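Local structure of fructose transport system repressor FruR (Pseudomonas putida, 3O74) at residues Asp205-Asn217 with Phe222-His234. The protein probably binds specific DNA sites to repress or activate transcription, with fructose 1-phosphate as its preferred effector. Sequence-based numbering, arbitrary orientation.
Sequences DSRQLQLGTFGDN and FLPLPVNAMAQQH
Thr213 N gives a hydrogen bond to Asn228 O (2.8 Å), one of four backbone bonds between the parallel strands 210-214 and 227-231 and the residue that follows the first; the others are Asn228 N to Leu211 O, Met230 N to Thr213 O, and Gly215 N to Met230 O. Met230 O also takes Arg263 NH1. A water bridges the backbones at Leu209, Leu211 and Pro226, donating to Leu209 O and to Pro226 O (2.6 Å from the water) and accepting from Leu211 N.

Leu225 leads the apolar packing. Its CB heads for the other segment, and with CG anti to the backbone N (chi1 178°) the branch reaches across: CG meets Leu211 CD1, Leu225 CD1 sits 3.3 Å from Leu209 O, and Leu225 CD2 touches Leu209 CD1, Arg207 O and, tightly at 3.5 Å, Leu211 CD1. The Leu211 and Leu225 side chains cross at about a right angle. Val227 lies on the sheet face of Leu211 and Thr213, CG2 against Leu211 CB and CD1, CG1 against Thr213 CG2; Phe196 of helix 189-201 also packs on Leu211. Further along, Ala229 CB presses on Gly215 O (3.1 Å) and on Asp216, whose OD1 is salt-bridged to Arg268.

On the face of Asn228, Phe214 and Met230, Asn228 OD1 accepts from the backbone N atoms of Arg268 and Ile269, while ND2 bonds Ser114 OG. In this LacI-type, periplasmic-binding-protein fold, 227-231 lies between parallel 210-214 and antiparallel 257-266, and 210-214 continues to 183-186. Main-chain bonds thus set the register and Leu225, Leu211 and Val227 pack together on one side, but Gly215 O is buried without a hydrogen-bond partner.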
ATOM      1  N   ASP B 205      26.730  12.656   9.839  1.00 81.80           N
ATOM      2  CA  ASP B 205      27.952  12.285   9.131  1.00 81.06           C
ATOM      3  C   ASP B 205      28.329  10.805   9.213  1.00 79.17           C
ATOM      4  O   ASP B 205      29.334  10.386   8.638  1.00 79.78           O
ATOM      5  CB  ASP B 205      29.116  13.165   9.591  1.00 84.19           C
ATOM      6  CG  ASP B 205      28.897  14.629   9.265  1.00 86.84           C
ATOM      7  OD1 ASP B 205      28.849  15.450  10.203  1.00 90.67           O
ATOM      8  OD2 ASP B 205      28.759  14.956   8.067  1.00 84.76           O
ATOM      9  N   SER B 206      27.531  10.018   9.926  1.00 75.07           N
ATOM     10  CA  SER B 206      27.754   8.580   9.979  1.00 73.85           C
ATOM     11  C   SER B 206      26.543   7.850   9.404  1.00 71.62           C
ATOM     12  O   SER B 206      25.734   7.293  10.146  1.00 68.00           O
ATOM     13  CB  SER B 206      28.029   8.125  11.412  1.00 76.80           C
ATOM     14  OG  SER B 206      28.712   6.881  11.422  1.00 80.83           O
ATOM     15  N   ARG B 207      26.435   7.857   8.076  1.00 73.33           N
ATOM     16  CA  ARG B 207      25.269   7.315   7.376  1.00 71.37           C
ATOM     17  C   ARG B 207      25.567   7.003   5.909  1.00 71.01           C
ATOM     18  O   ARG B 207      24.670   7.043   5.069  1.00 71.52           O
ATOM     19  CB  ARG B 207      24.099   8.302   7.455  1.00 69.98           C
ATOM     20  CG  ARG B 207      23.167   8.074   8.634  1.00 70.63           C
ATOM     21  CD  ARG B 207      22.889   9.356   9.413  1.00 70.58           C
ATOM     22  NE  ARG B 207      22.055  10.309   8.684  1.00 68.28           N
ATOM     23  CZ  ARG B 207      21.314  11.246   9.268  1.00 67.51           C
ATOM     24  NH1 ARG B 207      21.292  11.348  10.590  1.00 68.36           N
ATOM     25  NH2 ARG B 207      20.587  12.078   8.533  1.00 64.87           N
ATOM     26  N   GLN B 208      26.821   6.681   5.607  1.00 73.98           N
ATOM     27  CA  GLN B 208      27.270   6.577   4.218  1.00 74.92           C
ATOM     28  C   GLN B 208      27.690   5.171   3.767  1.00 71.99           C
ATOM     29  O   GLN B 208      28.787   4.985   3.233  1.00 75.14           O
ATOM     30  CB  GLN B 208      28.401   7.578   3.967  1.00 79.12           C
ATOM     31  CG  GLN B 208      29.412   7.656   5.102  1.00 83.69           C
ATOM     32  CD  GLN B 208      30.032   9.035   5.244  1.00 86.57           C
ATOM     33  OE1 GLN B 208      31.253   9.181   5.272  1.00 87.83           O
ATOM     34  NE2 GLN B 208      29.187  10.057   5.333  1.00 85.94           N
ATOM     35  N   LEU B 209      26.813   4.190   3.971  1.00 63.45           N
ATOM     36  CA  LEU B 209      27.061   2.829   3.494  1.00 55.28           C
ATOM     37  C   LEU B 209      26.552   2.580   2.074  1.00 46.85           C
ATOM     38  O   LEU B 209      25.758   3.355   1.540  1.00 46.81           O
ATOM     39  CB  LEU B 209      26.461   1.787   4.449  1.00 56.61           C
ATOM     40  CG  LEU B 209      25.176   2.080   5.231  1.00 55.21           C
ATOM     41  CD1 LEU B 209      24.167   2.879   4.426  1.00 53.30           C
ATOM     42  CD2 LEU B 209      24.559   0.781   5.736  1.00 55.07           C
ATOM     43  N   GLN B 210      27.029   1.494   1.470  1.00 45.25           N
ATOM     44  CA  GLN B 210      26.487   1.000   0.207  1.00 41.89           C
ATOM     45  C   GLN B 210      25.209   0.220   0.496  1.00 36.34           C
ATOM     46  O   GLN B 210      25.242  -0.761   1.239  1.00 36.63           O
ATOM     47  CB  GLN B 210      27.494   0.076  -0.477  1.00 43.83           C
ATOM     48  CG  GLN B 210      28.810   0.738  -0.843  1.00 55.52           C
ATOM     49  CD  GLN B 210      28.788   1.346  -2.228  1.00 60.35           C
ATOM     50  OE1 GLN B 210      28.571   2.545  -2.391  1.00 63.17           O
ATOM     51  NE2 GLN B 210      29.017   0.517  -3.240  1.00 61.67           N
ATOM     52  N   LEU B 211      24.093   0.641  -0.096  1.00 32.36           N
ATOM     53  CA  LEU B 211      22.797   0.032   0.201  1.00 32.12           C
ATOM     54  C   LEU B 211      22.151  -0.665  -0.989  1.00 33.51           C
ATOM     55  O   LEU B 211      22.155  -0.151  -2.107  1.00 35.25           O
ATOM     56  CB  LEU B 211      21.818   1.075   0.742  1.00 31.87           C
ATOM     57  CG  LEU B 211      21.985   1.556   2.178  1.00 40.94           C
ATOM     58  CD1 LEU B 211      20.903   2.569   2.500  1.00 41.77           C
ATOM     59  CD2 LEU B 211      21.927   0.382   3.140  1.00 47.22           C
ATOM     60  N   GLY B 212      21.569  -1.828  -0.722  1.00 27.91           N
ATOM     61  CA  GLY B 212      20.815  -2.559  -1.720  1.00 25.97           C
ATOM     62  C   GLY B 212      19.622  -3.233  -1.070  1.00 30.38           C
ATOM     63  O   GLY B 212      19.712  -3.706   0.065  1.00 29.03           O
ATOM     64  N   THR B 213      18.504  -3.288  -1.787  1.00 25.78           N
ATOM     65  CA  THR B 213      17.274  -3.825  -1.220  1.00 25.61           C
ATOM     66  C   THR B 213      16.407  -4.520  -2.263  1.00 30.23           C
ATOM     67  O   THR B 213      16.533  -4.269  -3.461  1.00 28.59           O
ATOM     68  CB  THR B 213      16.432  -2.715  -0.557  1.00 23.07           C
ATOM     69  OG1 THR B 213      15.330  -3.299   0.149  1.00 22.47           O
ATOM     70  CG2 THR B 213      15.900  -1.742  -1.606  1.00 24.30           C
ATOM     71  N   PHE B 214      15.541  -5.411  -1.793  1.00 32.75           N
ATOM     72  CA  PHE B 214      14.466  -5.937  -2.619  1.00 29.38           C
ATOM     73  C   PHE B 214      13.300  -4.969  -2.550  1.00 30.53           C
ATOM     74  O   PHE B 214      13.093  -4.304  -1.535  1.00 24.68           O
ATOM     75  CB  PHE B 214      14.039  -7.319  -2.135  1.00 25.56           C
ATOM     76  CG  PHE B 214      14.935  -8.425  -2.606  1.00 31.33           C
ATOM     77  CD1 PHE B 214      16.230  -8.538  -2.129  1.00 35.87           C
ATOM     78  CD2 PHE B 214      14.476  -9.360  -3.521  1.00 29.41           C
ATOM     79  CE1 PHE B 214      17.056  -9.563  -2.564  1.00 37.53           C
ATOM     80  CE2 PHE B 214      15.292 -10.381  -3.956  1.00 35.24           C
ATOM     81  CZ  PHE B 214      16.584 -10.485  -3.479  1.00 37.79           C
ATOM     82  N   GLY B 215      12.532  -4.894  -3.627  1.00 29.12           N
ATOM     83  CA  GLY B 215      11.473  -3.909  -3.710  1.00 29.25           C
ATOM     84  C   GLY B 215      12.072  -2.558  -4.039  1.00 38.20           C
ATOM     85  O   GLY B 215      13.289  -2.410  -4.140  1.00 41.39           O
ATOM     86  N   ASP B 216      11.216  -1.563  -4.209  1.00 40.39           N
ATOM     87  CA  ASP B 216      11.676  -0.248  -4.604  1.00 39.80           C
ATOM     88  C   ASP B 216      10.679   0.787  -4.127  1.00 45.09           C
ATOM     89  O   ASP B 216       9.575   0.452  -3.696  1.00 52.33           O
ATOM     90  CB  ASP B 216      11.832  -0.174  -6.123  1.00 42.79           C
ATOM     91  CG  ASP B 216      12.598   1.055  -6.574  1.00 48.16           C
ATOM     92  OD1 ASP B 216      13.135   1.780  -5.708  1.00 41.83           O
ATOM     93  OD2 ASP B 216      12.667   1.294  -7.798  1.00 50.67           O
ATOM     94  N   ASN B 217      11.072   2.048  -4.204  1.00 37.33           N
ATOM     95  CA  ASN B 217      10.232   3.125  -3.735  1.00 34.47           C
ATOM     96  C   ASN B 217      10.620   4.411  -4.439  1.00 32.16           C
ATOM     97  O   ASN B 217      11.803   4.731  -4.563  1.00 29.16           O
ATOM     98  CB  ASN B 217      10.371   3.273  -2.222  1.00 40.88           C
ATOM     99  CG  ASN B 217       9.210   4.012  -1.601  1.00 42.59           C
ATOM    100  OD1 ASN B 217       9.149   5.240  -1.642  1.00 43.10           O
ATOM    101  ND2 ASN B 217       8.277   3.265  -1.021  1.00 47.78           N
ATOM    102  N   PHE B 222      15.140  10.516  -4.652  1.00 41.32           N
ATOM    103  CA  PHE B 222      15.445  11.810  -4.049  1.00 40.35           C
ATOM    104  C   PHE B 222      16.403  11.701  -2.864  1.00 43.18           C
ATOM    105  O   PHE B 222      16.846  12.715  -2.320  1.00 43.21           O
ATOM    106  CB  PHE B 222      14.158  12.500  -3.597  1.00 38.45           C
ATOM    107  CG  PHE B 222      13.189  12.770  -4.712  1.00 40.82           C
ATOM    108  CD1 PHE B 222      13.173  14.001  -5.348  1.00 45.25           C
ATOM    109  CD2 PHE B 222      12.291  11.800  -5.118  1.00 41.50           C
ATOM    110  CE1 PHE B 222      12.279  14.258  -6.373  1.00 46.29           C
ATOM    111  CE2 PHE B 222      11.397  12.049  -6.142  1.00 45.50           C
ATOM    112  CZ  PHE B 222      11.393  13.281  -6.771  1.00 47.09           C
ATOM    113  N   LEU B 223      16.698  10.472  -2.452  1.00 42.07           N
ATOM    114  CA  LEU B 223      17.650  10.238  -1.372  1.00 42.50           C
ATOM    115  C   LEU B 223      19.059  10.622  -1.797  1.00 43.56           C
ATOM    116  O   LEU B 223      19.498  10.260  -2.888  1.00 50.03           O
ATOM    117  CB  LEU B 223      17.650   8.767  -0.948  1.00 45.37           C
ATOM    118  CG  LEU B 223      16.697   8.314   0.153  1.00 47.28           C
ATOM    119  CD1 LEU B 223      17.141   6.955   0.662  1.00 48.56           C
ATOM    120  CD2 LEU B 223      16.670   9.323   1.283  1.00 45.25           C
ATOM    121  N   PRO B 224      19.774  11.357  -0.933  1.00 47.21           N
ATOM    122  CA  PRO B 224      21.195  11.634  -1.161  1.00 48.40           C
ATOM    123  C   PRO B 224      21.976  10.327  -1.119  1.00 46.75           C
ATOM    124  O   PRO B 224      22.931  10.132  -1.870  1.00 47.24           O
ATOM    125  CB  PRO B 224      21.579  12.511   0.034  1.00 49.74           C
ATOM    126  CG  PRO B 224      20.294  13.079   0.525  1.00 48.14           C
ATOM    127  CD  PRO B 224      19.271  12.021   0.280  1.00 44.52           C
ATOM    128  N   LEU B 225      21.555   9.437  -0.226  1.00 45.56           N
ATOM    129  CA  LEU B 225      22.113   8.100  -0.130  1.00 44.71           C
ATOM    130  C   LEU B 225      21.500   7.210  -1.203  1.00 47.49           C
ATOM    131  O   LEU B 225      20.318   6.873  -1.131  1.00 45.54           O
ATOM    132  CB  LEU B 225      21.832   7.523   1.256  1.00 48.16           C
ATOM    133  CG  LEU B 225      22.298   6.093   1.528  1.00 52.20           C
ATOM    134  CD1 LEU B 225      23.734   5.907   1.073  1.00 56.98           C
ATOM    135  CD2 LEU B 225      22.149   5.765   3.004  1.00 52.21           C
ATOM    136  N   PRO B 226      22.301   6.832  -2.209  1.00 44.33           N
ATOM    137  CA  PRO B 226      21.800   6.016  -3.319  1.00 43.54           C
ATOM    138  C   PRO B 226      21.541   4.574  -2.895  1.00 43.73           C
ATOM    139  O   PRO B 226      22.357   3.979  -2.191  1.00 40.01           O
ATOM    140  CB  PRO B 226      22.942   6.072  -4.337  1.00 45.01           C
ATOM    141  CG  PRO B 226      24.164   6.311  -3.518  1.00 44.00           C
ATOM    142  CD  PRO B 226      23.727   7.169  -2.366  1.00 44.52           C
ATOM    143  N   VAL B 227      20.414   4.021  -3.330  1.00 38.03           N
ATOM    144  CA  VAL B 227      20.056   2.651  -2.987  1.00 35.35           C
ATOM    145  C   VAL B 227      19.732   1.835  -4.241  1.00 32.65           C
ATOM    146  O   VAL B 227      18.844   2.197  -5.012  1.00 33.90           O
ATOM    147  CB  VAL B 227      18.833   2.624  -2.043  1.00 29.22           C
ATOM    148  CG1 VAL B 227      18.430   1.193  -1.724  1.00 29.77           C
ATOM    149  CG2 VAL B 227      19.124   3.397  -0.764  1.00 29.03           C
ATOM    150  N   ASN B 228      20.453   0.738  -4.446  1.00 30.15           N
ATOM    151  CA  ASN B 228      20.125  -0.189  -5.522  1.00 35.82           C
ATOM    152  C   ASN B 228      18.931  -1.054  -5.136  1.00 34.67           C
ATOM    153  O   ASN B 228      18.851  -1.547  -4.013  1.00 35.45           O
ATOM    154  CB  ASN B 228      21.324  -1.069  -5.862  1.00 34.85           C
ATOM    155  CG  ASN B 228      22.383  -0.327  -6.656  1.00 38.84           C
ATOM    156  OD1 ASN B 228      22.210   0.837  -7.015  1.00 35.65           O
ATOM    157  ND2 ASN B 228      23.481  -1.004  -6.940  1.00 35.03           N
ATOM    158  N   ALA B 229      18.005  -1.240  -6.070  1.00 32.37           N
ATOM    159  CA  ALA B 229      16.763  -1.946  -5.771  1.00 31.78           C
ATOM    160  C   ALA B 229      16.388  -2.977  -6.833  1.00 35.17           C
ATOM    161  O   ALA B 229      16.532  -2.734  -8.027  1.00 37.62           O
ATOM    162  CB  ALA B 229      15.629  -0.951  -5.570  1.00 28.90           C
HETATM  163  N   MSE B 230      15.899  -4.128  -6.378  1.00 33.18           N
HETATM  164  CA  MSE B 230      15.409  -5.178  -7.266  1.00 28.70           C
HETATM  165  C   MSE B 230      13.888  -5.261  -7.158  1.00 30.30           C
HETATM  166  O   MSE B 230      13.368  -5.842  -6.209  1.00 26.66           O
HETATM  167  CB  MSE B 230      16.020  -6.523  -6.876  1.00 29.34           C
HETATM  168  CG  MSE B 230      17.452  -6.729  -7.336  1.00 36.64           C
HETATM  169 SE   MSE B 230      17.538  -7.130  -9.236  0.41 27.35          SE
HETATM  170  CE  MSE B 230      19.427  -7.573  -9.350  1.00 52.86           C
ATOM    171  N   ALA B 231      13.181  -4.685  -8.128  1.00 33.21           N
ATOM    172  CA  ALA B 231      11.721  -4.610  -8.081  1.00 29.88           C
ATOM    173  C   ALA B 231      11.027  -5.762  -8.817  1.00 28.34           C
ATOM    174  O   ALA B 231      11.518  -6.244  -9.833  1.00 30.49           O
ATOM    175  CB  ALA B 231      11.246  -3.270  -8.623  1.00 32.18           C
ATOM    176  N   GLN B 232       9.878  -6.187  -8.298  1.00 31.25           N
ATOM    177  CA  GLN B 232       9.065  -7.206  -8.952  1.00 29.72           C
ATOM    178  C   GLN B 232       8.415  -6.647 -10.205  1.00 30.52           C
ATOM    179  O   GLN B 232       8.068  -5.469 -10.255  1.00 31.01           O
ATOM    180  CB  GLN B 232       7.951  -7.690  -8.021  1.00 33.36           C
ATOM    181  CG  GLN B 232       8.404  -8.336  -6.723  1.00 41.56           C
ATOM    182  CD  GLN B 232       7.231  -8.881  -5.918  1.00 45.17           C
ATOM    183  OE1 GLN B 232       6.271  -9.409  -6.479  1.00 49.34           O
ATOM    184  NE2 GLN B 232       7.308  -8.755  -4.598  1.00 45.89           N
ATOM    185  N   GLN B 233       8.237  -7.497 -11.211  1.00 26.38           N
ATOM    186  CA  GLN B 233       7.379  -7.154 -12.336  1.00 29.12           C
ATOM    187  C   GLN B 233       5.953  -7.549 -11.956  1.00 28.81           C
ATOM    188  O   GLN B 233       5.470  -8.616 -12.340  1.00 24.34           O
ATOM    189  CB  GLN B 233       7.831  -7.869 -13.613  1.00 28.34           C
ATOM    190  CG  GLN B 233       9.269  -7.553 -14.025  1.00 33.88           C
ATOM    191  CD  GLN B 233       9.639  -8.093 -15.399  1.00 41.07           C
ATOM    192  OE1 GLN B 233       9.258  -7.530 -16.424  1.00 51.26           O
ATOM    193  NE2 GLN B 233      10.397  -9.183 -15.420  1.00 33.81           N
ATOM    194  N   HIS B 234       5.293  -6.684 -11.187  1.00 25.27           N
ATOM    195  CA  HIS B 234       3.992  -6.997 -10.598  1.00 24.92           C
ATOM    196  C   HIS B 234       2.934  -7.340 -11.640  1.00 26.13           C
ATOM    197  O   HIS B 234       2.106  -8.228 -11.431  1.00 27.78           O
ATOM    198  CB  HIS B 234       3.492  -5.828  -9.744  1.00 26.57           C
ATOM    199  CG  HIS B 234       4.516  -5.279  -8.799  1.00 33.13           C
ATOM    200  ND1 HIS B 234       4.695  -5.773  -7.523  1.00 33.39           N
ATOM    201  CD2 HIS B 234       5.405  -4.271  -8.941  1.00 30.29           C
ATOM    202  CE1 HIS B 234       5.655  -5.094  -6.924  1.00 29.80           C
ATOM    203  NE2 HIS B 234       6.105  -4.177  -7.760  1.00 29.92           N
TER
HETATM  204  O   HOH W   1      24.671   3.608  -0.991  1.00 43.11           O